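Local coordinates for dust mite allergen (Dermatophagoides pteronyssinus, PDB 4ZCE), which is a major house dust mite allergen recognised by IgE, a peritrophin-like secreted protein whose chitin-binding-type domain does not bind chitin in vitro, at residues K18-F23 with N39-E44; S9-F14 with I25-E30. One frame throughout, in Å; residues are numbered along the deposited sequence. Where two conformers were deposited one is given.

Overall arrangement
Both contacts lie within the single peritrophin-A type domain that makes up this chain, with centres about 17 Å apart on opposite sides of the chain's centre. Strand 22-27 serves both: its start carries F23 of interaction 1, its end I25 and C26 of interaction 2. Interaction 2 pairs that strand with 12-15 in the three-stranded sheet, whereas interaction 1 packs it against the small C-terminal hairpin. The two also touch, F23 CB lying 3.2 Å from F14 O and W42 CZ2 3.7 Å from Y13 CB. Most of these residues fall in the region 12-50, which is important for IgE binding.

Interaction 1 (K18-F23 with N39-E44); sequences KDPHKF and NTRWNE. With EDO (1,2-ethanediol), chain C.
At the junction between the three-stranded sheet and the C-terminal hairpin of this peritrophin-type domain, F23 and W42 form an offset stack. Their planes are 14° apart, and the F23 ring centroid lies 4.3 Å from that of the W42 six-membered ring. F23 CB already lies over that ring, 3.8 Å from its centroid, a CH-pi contact; CG in the crowded position between backbone N and carbonyl carbon (chi1 60°) swings the phenyl over the indole too. Two broad, flat aromatic rings suit this spot, where Y13 and C49 also pack against them.

Beside the stack, W42 N donates to P20 O at 2.8 Å, nearly straight at 166°. A water joins the same P20 O to W42 O, donating to both. P20 belongs to the type I turn 19-22, where proline's fixed phi fits the second position. D19 OD1 accepts from H21 N (2.8 Å), an Asx turn, and from H21 ND1, tilted from the imidazole plane. The latter bond helps orient the ring, whose CD2 edge meets T40 O. P20 CG lies over one face of the R41 guanidinium. Extended K22 carries NZ to EDO O1 (3.0 Å), probably from the crystallisation liquor and also bonded to D35. The Asx turn, docked by the one direct hydrogen bond between these segments, is among the links between the two sheets of this small, disulfide-bonded chitin-binding type-2 fold.

Interaction 2 (S9-F14 with I25-E30); sequences SRFGYF and ICSNWE
R10 crosses W29 at about a right angle, its backbone and CB lying over one face of the indole. R10 CA stands 3.5 Å from the centroid of the five-membered ring, only 11° off the normal, a CH-pi contact; S9 C rests on the same face over the benzo part. A broad flat indole suits the place, since it can lie over the S9-R10 backbone and R10 CB at once. Beyond CB, the R10 chain, extended as far as NE, runs alongside N28 with guanidinium and amide planes 20° apart, and N28 OD1 takes weak bonds from both NE and NH2. F11 lies beside N28 too, and its CE2 lies over one guanidinium face.

The type I' turn 27-30 puts W29 N on a lone pair of R10 O, at 2.9 Å and 176°. In the ladder proper, C26 N donates to G12 O (2.7 Å) and G12 N to C26 O. G12, with no side chain, lets the F14 ring lie close over the strand. F14 meets C26 SG obliquely, CE2 at 3.7 Å, while Y13 and I25 pack side by side on the other face. The chemistry implies a hairpin whose register is set by backbone bonds, with the C7-C26 disulfide tying it to the N-terminal segment; the weak R10-N28 bonds probably add little.

Interaction 1 (K18-F23 with N39-E44)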
loop_
_atom_site.group_PDB
_atom_site.type_symbol
_atom_site.label_atom_id
_atom_site.label_comp_id
_atom_site.label_asym_id
_atom_site.label_seq_id
_atom_site.Cartn_x
_atom_site.Cartn_y
_atom_site.Cartn_z
ATOM N N LYS A 18 -3.996 12.034 -10.072
ATOM C CA LYS A 18 -2.918 13.031 -10.127
ATOM C C LYS A 18 -1.538 12.454 -9.842
ATOM O O LYS A 18 -0.521 13.090 -10.133
ATOM C CB LYS A 18 -3.162 14.141 -9.109
ATOM C CG LYS A 18 -4.326 15.073 -9.440
ATOM C CD LYS A 18 -4.269 16.367 -8.623
ATOM N N ASP A 19 -1.497 11.272 -9.240
ATOM C CA ASP A 19 -0.238 10.700 -8.782
ATOM C C ASP A 19 -0.326 9.171 -8.774
ATOM O O ASP A 19 -1.127 8.613 -8.051
ATOM C CB ASP A 19 0.069 11.230 -7.382
ATOM C CG ASP A 19 1.455 10.892 -6.912
ATOM O OD1 ASP A 19 2.038 9.877 -7.367
ATOM O OD2 ASP A 19 1.965 11.648 -6.054
ATOM N N PRO A 20 0.487 8.489 -9.595
ATOM C CA PRO A 20 0.410 7.024 -9.638
ATOM C C PRO A 20 0.946 6.353 -8.374
ATOM O O PRO A 20 0.822 5.137 -8.243
ATOM C CB PRO A 20 1.301 6.672 -10.827
ATOM C CG PRO A 20 2.319 7.773 -10.856
ATOM C CD PRO A 20 1.566 9.005 -10.466
ATOM N N HIS A 21 1.541 7.133 -7.475
ATOM C CA HIS A 21 2.077 6.610 -6.220
ATOM C C HIS A 21 1.082 6.725 -5.070
ATOM O O HIS A 21 1.401 6.355 -3.943
ATOM C CB HIS A 21 3.349 7.353 -5.824
ATOM C CG HIS A 21 4.376 7.392 -6.908
ATOM N ND1 HIS A 21 4.594 8.511 -7.678
ATOM C CD2 HIS A 21 5.225 6.439 -7.364
ATOM C CE1 HIS A 21 5.546 8.250 -8.565
ATOM N NE2 HIS A 21 5.935 7.001 -8.399
ATOM N N LYS A 22 -0.107 7.263 -5.337
ATOM C CA LYS A 22 -1.067 7.514 -4.266
ATOM C C LYS A 22 -2.402 6.876 -4.606
ATOM O O LYS A 22 -2.624 6.413 -5.721
ATOM C CB LYS A 22 -1.226 9.018 -4.027
ATOM C CG LYS A 22 0.088 9.694 -3.610
ATOM C CD LYS A 22 -0.123 11.144 -3.238
ATOM C CE LYS A 22 1.181 11.806 -2.837
ATOM N NZ LYS A 22 0.995 13.208 -2.423
ATOM N N PHE A 23 -3.281 6.836 -3.612
ATOM C CA PHE A 23 -4.629 6.314 -3.798
ATOM C C PHE A 23 -5.536 6.828 -2.693
ATOM O O PHE A 23 -5.088 7.511 -1.771
ATOM C CB PHE A 23 -4.609 4.773 -3.835
ATOM C CG PHE A 23 -4.066 4.117 -2.582
ATOM C CD1 PHE A 23 -2.706 4.036 -2.358
ATOM C CD2 PHE A 23 -4.920 3.566 -1.635
ATOM C CE1 PHE A 23 -2.208 3.421 -1.214
ATOM C CE2 PHE A 23 -4.405 2.936 -0.494
ATOM C CZ PHE A 23 -3.060 2.868 -0.300
ATOM N N ASN A 39 8.971 2.558 -4.083
ATOM C CA ASN A 39 8.670 3.185 -5.367
ATOM C C ASN A 39 7.473 2.528 -6.029
ATOM O O ASN A 39 7.283 2.657 -7.243
ATOM C CB ASN A 39 9.875 3.108 -6.312
ATOM C CG ASN A 39 11.022 3.994 -5.871
ATOM O OD1 ASN A 39 10.844 4.934 -5.087
ATOM N ND2 ASN A 39 12.218 3.708 -6.392
ATOM N N THR A 40 6.672 1.804 -5.253
ATOM C CA THR A 40 5.530 1.127 -5.849
ATOM C C THR A 40 4.479 2.114 -6.317
ATOM O O THR A 40 4.458 3.274 -5.903
ATOM C CB THR A 40 4.879 0.060 -4.915
ATOM O OG1 THR A 40 4.309 0.682 -3.757
ATOM C CG2 THR A 40 5.911 -0.969 -4.490
ATOM N N ARG A 41 3.593 1.612 -7.180
ATOM C CA ARG A 41 2.559 2.411 -7.819
ATOM C C ARG A 41 1.209 1.725 -7.664
ATOM O O ARG A 41 1.132 0.502 -7.575
ATOM C CB ARG A 41 2.886 2.603 -9.305
ATOM C CG ARG A 41 3.972 3.637 -9.569
ATOM C CD ARG A 41 4.303 3.773 -11.054
ATOM N NE ARG A 41 5.351 4.774 -11.274
ATOM C CZ ARG A 41 5.429 5.574 -12.337
ATOM N NH1 ARG A 41 4.518 5.513 -13.303
ATOM N NH2 ARG A 41 6.417 6.451 -12.424
ATOM N N TRP A 42 0.140 2.520 -7.643
ATOM C CA TRP A 42 -1.194 1.992 -7.418
ATOM C C TRP A 42 -1.617 1.166 -8.605
ATOM O O TRP A 42 -1.449 1.588 -9.750
ATOM C CB TRP A 42 -2.201 3.115 -7.209
ATOM C CG TRP A 42 -3.543 2.573 -6.937
ATOM C CD1 TRP A 42 -4.634 2.644 -7.742
ATOM C CD2 TRP A 42 -3.935 1.810 -5.791
ATOM N NE1 TRP A 42 -5.695 1.986 -7.164
ATOM C CE2 TRP A 42 -5.291 1.473 -5.959
ATOM C CE3 TRP A 42 -3.274 1.397 -4.633
ATOM C CZ2 TRP A 42 -5.990 0.737 -5.021
ATOM C CZ3 TRP A 42 -3.971 0.678 -3.703
ATOM C CH2 TRP A 42 -5.320 0.358 -3.896
ATOM N N ASN A 43 -2.133 -0.020 -8.319
ATOM C CA ASN A 43 -2.601 -0.975 -9.320
ATOM C C ASN A 43 -4.112 -1.119 -9.138
ATOM O O ASN A 43 -4.580 -1.799 -8.223
ATOM C CB ASN A 43 -1.852 -2.302 -9.111
ATOM C CG ASN A 43 -2.346 -3.436 -10.009
ATOM O OD1 ASN A 43 -3.396 -3.354 -10.638
ATOM N ND2 ASN A 43 -1.585 -4.518 -10.045
ATOM N N GLU A 44 -4.872 -0.425 -9.983
ATOM C CA GLU A 44 -6.330 -0.368 -9.869
ATOM C C GLU A 44 -6.966 -1.747 -9.930
ATOM O O GLU A 44 -7.907 -2.054 -9.195
ATOM C CB GLU A 44 -6.894 0.459 -11.027
ATOM C CG GLU A 44 -6.578 1.923 -10.927
ATOM C CD GLU A 44 -7.352 2.769 -11.929
ATOM O OE1 GLU A 44 -6.699 3.398 -12.791
ATOM O OE2 GLU A 44 -8.600 2.820 -11.838
HETATM C C1 EDO C . -0.760 11.712 0.438
HETATM O O1 EDO C . -1.040 12.910 -0.265
HETATM C C2 EDO C . 0.477 12.074 1.208
HETATM O O2 EDO C . 0.264 11.588 2.514
HETATM O O HOH W 1 -0.464 3.865 -10.799
#

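Interaction 2 (S9-F14 with I25-E30)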
loop_
_atom_site.group_PDB
_atom_site.type_symbol
_atom_site.label_atom_id
_atom_site.label_comp_id
_atom_site.label_asym_id
_atom_site.label_seq_id
_atom_site.Cartn_x
_atom_site.Cartn_y
_atom_site.Cartn_z
ATOM N N SER A 9 -17.934 4.795 -4.054
ATOM C CA SER A 9 -18.619 3.752 -3.316
ATOM C C SER A 9 -18.447 4.018 -1.837
ATOM O O SER A 9 -17.549 4.744 -1.428
ATOM C CB SER A 9 -18.042 2.383 -3.681
ATOM O OG SER A 9 -17.950 2.235 -5.089
ATOM N N ARG A 10 -19.278 3.377 -1.041
ATOM C CA ARG A 10 -19.275 3.554 0.380
ATOM C C ARG A 10 -17.923 3.131 0.968
ATOM O O ARG A 10 -17.411 3.765 1.817
ATOM C CB ARG A 10 -20.433 2.743 1.017
ATOM C CG ARG A 10 -20.517 2.857 2.489
ATOM C CD ARG A 10 -21.696 2.049 3.020
ATOM N NE ARG A 10 -21.775 2.217 4.426
ATOM C CZ ARG A 10 -22.213 1.275 5.240
ATOM N NH1 ARG A 10 -22.628 0.107 4.755
ATOM N NH2 ARG A 10 -22.218 1.504 6.522
ATOM N N PHE A 11 -17.457 1.995 0.491
ATOM C CA PHE A 11 -16.165 1.406 0.842
ATOM C C PHE A 11 -15.425 1.103 -0.439
ATOM O O PHE A 11 -16.010 0.635 -1.411
ATOM C CB PHE A 11 -16.357 0.112 1.639
ATOM C CG PHE A 11 -17.022 0.327 2.959
ATOM C CD1 PHE A 11 -16.335 0.900 4.003
ATOM C CD2 PHE A 11 -18.348 -0.021 3.144
ATOM C CE1 PHE A 11 -16.949 1.116 5.219
ATOM C CE2 PHE A 11 -18.960 0.188 4.361
ATOM C CZ PHE A 11 -18.259 0.758 5.396
ATOM N N GLY A 12 -14.125 1.366 -0.463
ATOM C CA GLY A 12 -13.357 1.038 -1.642
ATOM C C GLY A 12 -11.982 1.661 -1.662
ATOM O O GLY A 12 -11.664 2.535 -0.844
ATOM N N TYR A 13 -11.179 1.185 -2.605
ATOM C CA TYR A 13 -9.830 1.664 -2.849
ATOM C C TYR A 13 -9.798 2.185 -4.268
ATOM O O TYR A 13 -10.177 1.466 -5.198
ATOM C CB TYR A 13 -8.821 0.518 -2.724
ATOM C CG TYR A 13 -8.631 0.029 -1.312
ATOM C CD1 TYR A 13 -9.582 -0.782 -0.705
ATOM C CD2 TYR A 13 -7.507 0.380 -0.584
ATOM C CE1 TYR A 13 -9.414 -1.218 0.605
ATOM C CE2 TYR A 13 -7.331 -0.051 0.728
ATOM C CZ TYR A 13 -8.284 -0.849 1.310
ATOM O OH TYR A 13 -8.082 -1.262 2.610
ATOM N N PHE A 14 -9.355 3.430 -4.437
ATOM C CA PHE A 14 -9.425 4.110 -5.725
ATOM C C PHE A 14 -8.151 4.829 -6.091
ATOM O O PHE A 14 -7.437 5.363 -5.248
ATOM C CB PHE A 14 -10.585 5.100 -5.722
ATOM C CG PHE A 14 -11.894 4.458 -5.386
ATOM C CD1 PHE A 14 -12.629 3.823 -6.363
ATOM C CD2 PHE A 14 -12.362 4.442 -4.085
ATOM C CE1 PHE A 14 -13.821 3.211 -6.047
ATOM C CE2 PHE A 14 -13.548 3.832 -3.775
ATOM C CZ PHE A 14 -14.272 3.213 -4.753
ATOM N N ILE A 25 -8.706 5.711 0.078
ATOM C CA ILE A 25 -9.495 4.684 0.736
ATOM C C ILE A 25 -10.791 5.319 1.199
ATOM O O ILE A 25 -10.774 6.345 1.894
ATOM C CB ILE A 25 -8.760 4.064 1.948
ATOM C CG1 ILE A 25 -7.383 3.541 1.531
ATOM C CG2 ILE A 25 -9.606 2.949 2.536
ATOM C CD1 ILE A 25 -6.542 2.998 2.691
ATOM N N CYS A 26 -11.906 4.724 0.783
ATOM C CA CYS A 26 -13.230 5.196 1.168
ATOM C C CYS A 26 -13.816 4.305 2.257
ATOM O O CYS A 26 -13.766 3.078 2.169
ATOM C CB CYS A 26 -14.167 5.241 -0.042
ATOM S SG CYS A 26 -13.751 6.569 -1.224
ATOM N N SER A 27 -14.351 4.953 3.285
ATOM C CA SER A 27 -15.066 4.277 4.356
ATOM C C SER A 27 -16.283 5.139 4.706
ATOM O O SER A 27 -16.135 6.314 5.067
ATOM C CB SER A 27 -14.143 4.106 5.562
ATOM O OG SER A 27 -14.819 3.436 6.611
ATOM N N ASN A 28 -17.470 4.546 4.586
ATOM C CA ASN A 28 -18.727 5.274 4.758
ATOM C C ASN A 28 -18.733 6.560 3.934
ATOM O O ASN A 28 -19.112 7.630 4.424
ATOM C CB ASN A 28 -19.003 5.568 6.238
ATOM C CG ASN A 28 -19.308 4.312 7.032
ATOM O OD1 ASN A 28 -19.881 3.369 6.505
ATOM N ND2 ASN A 28 -18.926 4.291 8.300
ATOM N N TRP A 29 -18.293 6.439 2.683
ATOM C CA TRP A 29 -18.290 7.545 1.716
ATOM C C TRP A 29 -17.320 8.691 2.033
ATOM O O TRP A 29 -17.341 9.720 1.342
ATOM C CB TRP A 29 -19.711 8.106 1.498
ATOM C CG TRP A 29 -20.713 7.087 0.955
ATOM C CD1 TRP A 29 -21.637 6.373 1.672
ATOM C CD2 TRP A 29 -20.868 6.679 -0.409
ATOM N NE1 TRP A 29 -22.353 5.556 0.838
ATOM C CE2 TRP A 29 -21.906 5.722 -0.445
ATOM C CE3 TRP A 29 -20.236 7.033 -1.606
ATOM C CZ2 TRP A 29 -22.317 5.115 -1.626
ATOM C CZ3 TRP A 29 -20.646 6.426 -2.778
ATOM C CH2 TRP A 29 -21.676 5.478 -2.779
ATOM N N GLU A 30 -16.479 8.519 3.055
ATOM C CA GLU A 30 -15.443 9.494 3.390
ATOM C C GLU A 30 -14.097 8.952 2.919
ATOM O O GLU A 30 -13.802 7.765 3.099
ATOM C CB GLU A 30 -15.390 9.735 4.899
#